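Local coordinates for protein probable TonB-dependent siderophore receptor PiuA (Acinetobacter baumannii, PDB 5FP1) that probably takes part in the first step of iron uptake across the outer membrane by binding iron-chelating siderophores, possibly ferric enterobactin, at residues V251-R262 with T392-F402. Numbering follows the deposited sequence.
Sequences VKQGTYYGWKDR and TSLNGPTQKPF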
loop_
_atom_site.group_PDB
_atom_site.type_symbol
_atom_site.label_atom_id
_atom_site.label_comp_id
_atom_site.label_asym_id
_atom_site.label_seq_id
_atom_site.Cartn_x
_atom_site.Cartn_y
_atom_site.Cartn_z
ATOM N N VAL A 251 -16.551 4.117 -22.929
ATOM C CA VAL A 251 -15.616 4.514 -23.954
ATOM C C VAL A 251 -14.702 3.338 -24.204
ATOM O O VAL A 251 -14.663 2.382 -23.418
ATOM C CB VAL A 251 -14.780 5.736 -23.547
ATOM C CG1 VAL A 251 -15.693 6.925 -23.326
ATOM C CG2 VAL A 251 -14.003 5.441 -22.262
ATOM N N LYS A 252 -13.986 3.399 -25.313
ATOM C CA LYS A 252 -13.148 2.279 -25.728
ATOM C C LYS A 252 -12.132 1.899 -24.646
ATOM O O LYS A 252 -11.521 2.760 -24.016
ATOM C CB LYS A 252 -12.393 2.634 -26.987
ATOM C CG LYS A 252 -11.758 1.444 -27.687
ATOM C CD LYS A 252 -11.017 1.889 -28.944
ATOM C CE LYS A 252 -10.304 0.712 -29.591
ATOM N NZ LYS A 252 -9.642 1.111 -30.866
ATOM N N GLN A 253 -11.946 0.606 -24.462
ATOM C CA GLN A 253 -10.961 0.096 -23.530
ATOM C C GLN A 253 -9.604 0.730 -23.808
ATOM O O GLN A 253 -9.207 0.892 -24.955
ATOM C CB GLN A 253 -10.884 -1.441 -23.653
ATOM C CG GLN A 253 -9.902 -2.084 -22.700
ATOM C CD GLN A 253 -9.933 -3.596 -22.723
ATOM O OE1 GLN A 253 -10.558 -4.209 -23.578
ATOM N NE2 GLN A 253 -9.282 -4.200 -21.755
ATOM N N GLY A 254 -8.892 1.126 -22.752
ATOM C CA GLY A 254 -7.562 1.678 -22.917
ATOM C C GLY A 254 -7.487 3.112 -23.420
ATOM O O GLY A 254 -6.431 3.571 -23.785
ATOM N N THR A 255 -8.588 3.848 -23.356
ATOM C CA THR A 255 -8.579 5.269 -23.723
ATOM C C THR A 255 -7.819 6.087 -22.669
ATOM O O THR A 255 -8.020 5.910 -21.458
ATOM C CB THR A 255 -10.011 5.802 -23.896
ATOM O OG1 THR A 255 -10.668 5.076 -24.957
ATOM C CG2 THR A 255 -10.006 7.281 -24.216
ATOM N N TYR A 256 -6.940 6.967 -23.129
ATOM C CA TYR A 256 -6.118 7.801 -22.239
ATOM C C TYR A 256 -6.456 9.266 -22.370
ATOM O O TYR A 256 -6.335 9.829 -23.463
ATOM C CB TYR A 256 -4.645 7.605 -22.570
ATOM C CG TYR A 256 -3.659 8.385 -21.732
ATOM C CD1 TYR A 256 -3.454 8.095 -20.385
ATOM C CD2 TYR A 256 -2.883 9.395 -22.304
ATOM C CE1 TYR A 256 -2.513 8.793 -19.642
ATOM C CE2 TYR A 256 -1.949 10.089 -21.577
ATOM C CZ TYR A 256 -1.750 9.787 -20.240
ATOM O OH TYR A 256 -0.799 10.508 -19.530
ATOM N N TYR A 257 -6.858 9.883 -21.261
ATOM C CA TYR A 257 -7.208 11.289 -21.229
ATOM C C TYR A 257 -6.151 12.208 -20.670
ATOM O O TYR A 257 -6.388 13.415 -20.508
ATOM C CB TYR A 257 -8.523 11.478 -20.453
ATOM C CG TYR A 257 -9.685 10.822 -21.105
ATOM C CD1 TYR A 257 -10.061 11.165 -22.397
ATOM C CD2 TYR A 257 -10.391 9.788 -20.469
ATOM C CE1 TYR A 257 -11.133 10.545 -23.017
ATOM C CE2 TYR A 257 -11.468 9.179 -21.080
ATOM C CZ TYR A 257 -11.824 9.545 -22.362
ATOM O OH TYR A 257 -12.868 8.912 -22.986
ATOM N N GLY A 258 -4.964 11.671 -20.401
ATOM C CA GLY A 258 -3.858 12.495 -19.997
ATOM C C GLY A 258 -3.293 13.312 -21.159
ATOM O O GLY A 258 -3.667 13.121 -22.317
ATOM N N TRP A 259 -2.391 14.213 -20.829
ATOM C CA TRP A 259 -1.843 15.179 -21.773
ATOM C C TRP A 259 -0.334 14.992 -21.752
ATOM O O TRP A 259 0.365 15.544 -20.902
ATOM C CB TRP A 259 -2.266 16.562 -21.336
ATOM C CG TRP A 259 -2.034 17.675 -22.287
ATOM C CD1 TRP A 259 -1.313 17.654 -23.458
ATOM C CD2 TRP A 259 -2.519 18.996 -22.138
ATOM N NE1 TRP A 259 -1.351 18.895 -24.057
ATOM C CE2 TRP A 259 -2.082 19.739 -23.266
ATOM C CE3 TRP A 259 -3.325 19.626 -21.186
ATOM C CZ2 TRP A 259 -2.407 21.082 -23.445
ATOM C CZ3 TRP A 259 -3.653 20.959 -21.371
ATOM C CH2 TRP A 259 -3.183 21.681 -22.496
ATOM N N LYS A 260 0.169 14.185 -22.679
ATOM C CA LYS A 260 1.523 13.696 -22.562
ATOM C C LYS A 260 2.591 14.753 -22.656
ATOM O O LYS A 260 3.642 14.612 -22.007
ATOM C CB LYS A 260 1.791 12.542 -23.528
ATOM C CG LYS A 260 0.970 11.324 -23.150
ATOM C CD LYS A 260 1.251 10.150 -24.046
ATOM C CE LYS A 260 2.532 9.463 -23.683
ATOM N NZ LYS A 260 2.499 8.110 -24.261
ATOM N N ASP A 261 2.328 15.825 -23.402
ATOM C CA ASP A 261 3.281 16.923 -23.517
ATOM C C ASP A 261 3.312 17.782 -22.254
ATOM O O ASP A 261 4.212 18.599 -22.100
ATOM C CB ASP A 261 2.944 17.815 -24.720
ATOM C CG ASP A 261 4.146 18.657 -25.190
ATOM O OD1 ASP A 261 5.248 18.108 -25.250
ATOM O OD2 ASP A 261 3.990 19.864 -25.450
ATOM N N ARG A 262 2.297 17.648 -21.389
ATOM C CA ARG A 262 2.206 18.441 -20.149
ATOM C C ARG A 262 2.536 17.618 -18.883
ATOM O O ARG A 262 3.212 18.093 -17.966
ATOM C CB ARG A 262 0.798 18.975 -19.993
ATOM C CG ARG A 262 0.629 19.948 -18.846
ATOM C CD ARG A 262 -0.818 20.217 -18.539
ATOM N NE ARG A 262 -1.509 19.067 -17.965
ATOM C CZ ARG A 262 -2.795 19.046 -17.621
ATOM N NH1 ARG A 262 -3.571 20.108 -17.814
ATOM N NH2 ARG A 262 -3.311 17.957 -17.066
ATOM N N THR A 392 -9.962 17.489 -24.925
ATOM C CA THR A 392 -9.765 16.503 -25.979
ATOM C C THR A 392 -11.083 15.776 -26.260
ATOM O O THR A 392 -12.104 16.014 -25.579
ATOM C CB THR A 392 -8.623 15.531 -25.609
ATOM O OG1 THR A 392 -8.229 14.791 -26.760
ATOM C CG2 THR A 392 -9.041 14.562 -24.519
ATOM N N SER A 393 -11.081 14.893 -27.246
ATOM C CA SER A 393 -12.286 14.164 -27.598
ATOM C C SER A 393 -12.562 13.045 -26.585
ATOM O O SER A 393 -11.652 12.338 -26.173
ATOM C CB SER A 393 -12.171 13.576 -29.023
ATOM O OG SER A 393 -13.427 13.073 -29.428
ATOM N N LEU A 394 -13.800 12.911 -26.157
ATOM C CA LEU A 394 -14.183 11.776 -25.303
ATOM C C LEU A 394 -13.893 10.472 -26.042
ATOM O O LEU A 394 -13.317 9.526 -25.502
ATOM C CB LEU A 394 -15.658 11.837 -24.948
ATOM C CG LEU A 394 -16.135 10.650 -24.119
ATOM C CD1 LEU A 394 -15.626 10.784 -22.679
ATOM C CD2 LEU A 394 -17.649 10.585 -24.194
ATOM N N ASN A 395 -14.293 10.421 -27.303
ATOM C CA ASN A 395 -14.030 9.246 -28.114
ATOM C C ASN A 395 -12.873 9.497 -29.083
ATOM O O ASN A 395 -12.897 10.441 -29.862
ATOM C CB ASN A 395 -15.318 8.853 -28.871
ATOM C CG ASN A 395 -16.459 8.495 -27.933
ATOM O OD1 ASN A 395 -17.548 9.074 -27.984
ATOM N ND2 ASN A 395 -16.205 7.575 -27.051
ATOM N N GLY A 396 -11.830 8.681 -29.004
ATOM C CA GLY A 396 -10.634 8.860 -29.837
ATOM C C GLY A 396 -9.806 10.116 -29.595
ATOM O O GLY A 396 -9.467 10.827 -30.542
ATOM N N PRO A 397 -9.458 10.409 -28.322
ATOM C CA PRO A 397 -8.589 11.554 -28.067
ATOM C C PRO A 397 -7.267 11.454 -28.810
ATOM O O PRO A 397 -6.720 10.360 -28.938
ATOM C CB PRO A 397 -8.323 11.485 -26.546
ATOM C CG PRO A 397 -8.650 10.081 -26.154
ATOM C CD PRO A 397 -9.744 9.638 -27.094
ATOM N N THR A 398 -6.746 12.587 -29.268
ATOM C CA THR A 398 -5.430 12.610 -29.862
ATOM C C THR A 398 -4.501 13.502 -29.060
ATOM O O THR A 398 -4.927 14.528 -28.519
ATOM C CB THR A 398 -5.500 13.099 -31.333
ATOM O OG1 THR A 398 -6.028 14.417 -31.366
ATOM C CG2 THR A 398 -6.407 12.202 -32.148
ATOM N N GLN A 399 -3.222 13.135 -28.994
ATOM C CA GLN A 399 -2.246 13.888 -28.205
ATOM C C GLN A 399 -1.806 15.157 -28.916
ATOM O O GLN A 399 -1.469 15.128 -30.102
ATOM C CB GLN A 399 -1.036 13.002 -27.893
ATOM C CG GLN A 399 -1.371 11.906 -26.895
ATOM C CD GLN A 399 -1.719 12.495 -25.534
ATOM O OE1 GLN A 399 -1.126 13.484 -25.111
ATOM N NE2 GLN A 399 -2.716 11.929 -24.876
ATOM N N LYS A 400 -1.810 16.261 -28.180
ATOM C CA LYS A 400 -1.489 17.605 -28.684
ATOM C C LYS A 400 -0.437 18.296 -27.841
ATOM O O LYS A 400 -0.203 17.911 -26.695
ATOM C CB LYS A 400 -2.727 18.489 -28.639
ATOM C CG LYS A 400 -3.918 18.012 -29.458
ATOM C CD LYS A 400 -3.676 18.171 -30.954
ATOM C CE LYS A 400 -4.886 17.683 -31.736
ATOM N NZ LYS A 400 -4.631 17.625 -33.206
ATOM N N PRO A 401 0.192 19.347 -28.386
ATOM C CA PRO A 401 1.160 20.114 -27.604
ATOM C C PRO A 401 0.582 20.857 -26.398
ATOM O O PRO A 401 -0.574 21.270 -26.375
ATOM C CB PRO A 401 1.757 21.128 -28.627
ATOM C CG PRO A 401 1.417 20.581 -29.977
ATOM C CD PRO A 401 0.172 19.745 -29.819
ATOM N N PHE A 402 1.417 21.030 -25.390
ATOM C CA PHE A 402 1.091 21.880 -24.268
ATOM C C PHE A 402 1.810 23.188 -24.516
ATOM O O PHE A 402 3.026 23.194 -24.615
ATOM C CB PHE A 402 1.576 21.227 -22.955
ATOM C CG PHE A 402 1.470 22.107 -21.741
ATOM C CD1 PHE A 402 0.229 22.535 -21.279
ATOM C CD2 PHE A 402 2.611 22.494 -21.037
ATOM C CE1 PHE A 402 0.129 23.337 -20.151
ATOM C CE2 PHE A 402 2.520 23.303 -19.911
ATOM C CZ PHE A 402 1.274 23.727 -19.462
HETATM O O HOH W 1 -14.429 5.571 -27.287
HETATM O O HOH W 2 -11.712 6.340 -27.282
HETATM O O HOH W 3 0.393 15.530 -25.645
#
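Gln399 OE1 is gripped from two sources, taking the backbone Lys260 N at 2.8 Å and a water at 2.6 Å. That water also donates to Lys400 O and accepts from Asp261 N, so it ties the two loops together beside the amide. The other half of the amide is used as well: Gln399 NE2 donates almost straight (177°) to Gly258 O, which lies in the amide plane although the donor stands above the carbonyl's own plane. With both ends bound, the amide cannot easily flip. A bend at chi2 (-66°) turns it back onto the 258-260 backbone and brings NE2 to the edge of the Tyr256 ring, whose hydroxyl is hydrogen-bonded to Pro230 O. Further along, Phe402 N donates to the anti lone pair of Asp261 OD2 at 2.8 Å. The Phe402 ring meets Trp259 and Arg262 in different ways: its edge faces the Trp259 six-membered ring in a T-shaped pair (planes at 89°), while Arg262 CG lies over its centre in a CH-pi contact. Trp259 NE1 makes a weak bond to Lys400 O. Toward Val251, Tyr257 OH donates to a lone pair of Leu394 O at 2.6 Å, in the carbonyl plane, and Leu394 CG packs on Val251 CG1, 3.8 Å away. Thr255 CG2 rests on the Pro397 ring. Strand 391-393 pairs with barrel strand 315-341, whose Val316 also touches Tyr257 and Leu394. The contact thus lashes the loop running into strand 264-279 to the one between strands 346-368 and 405-428, two of the long loops characteristic of the extracellular side of TonB-dependent receptor barrels.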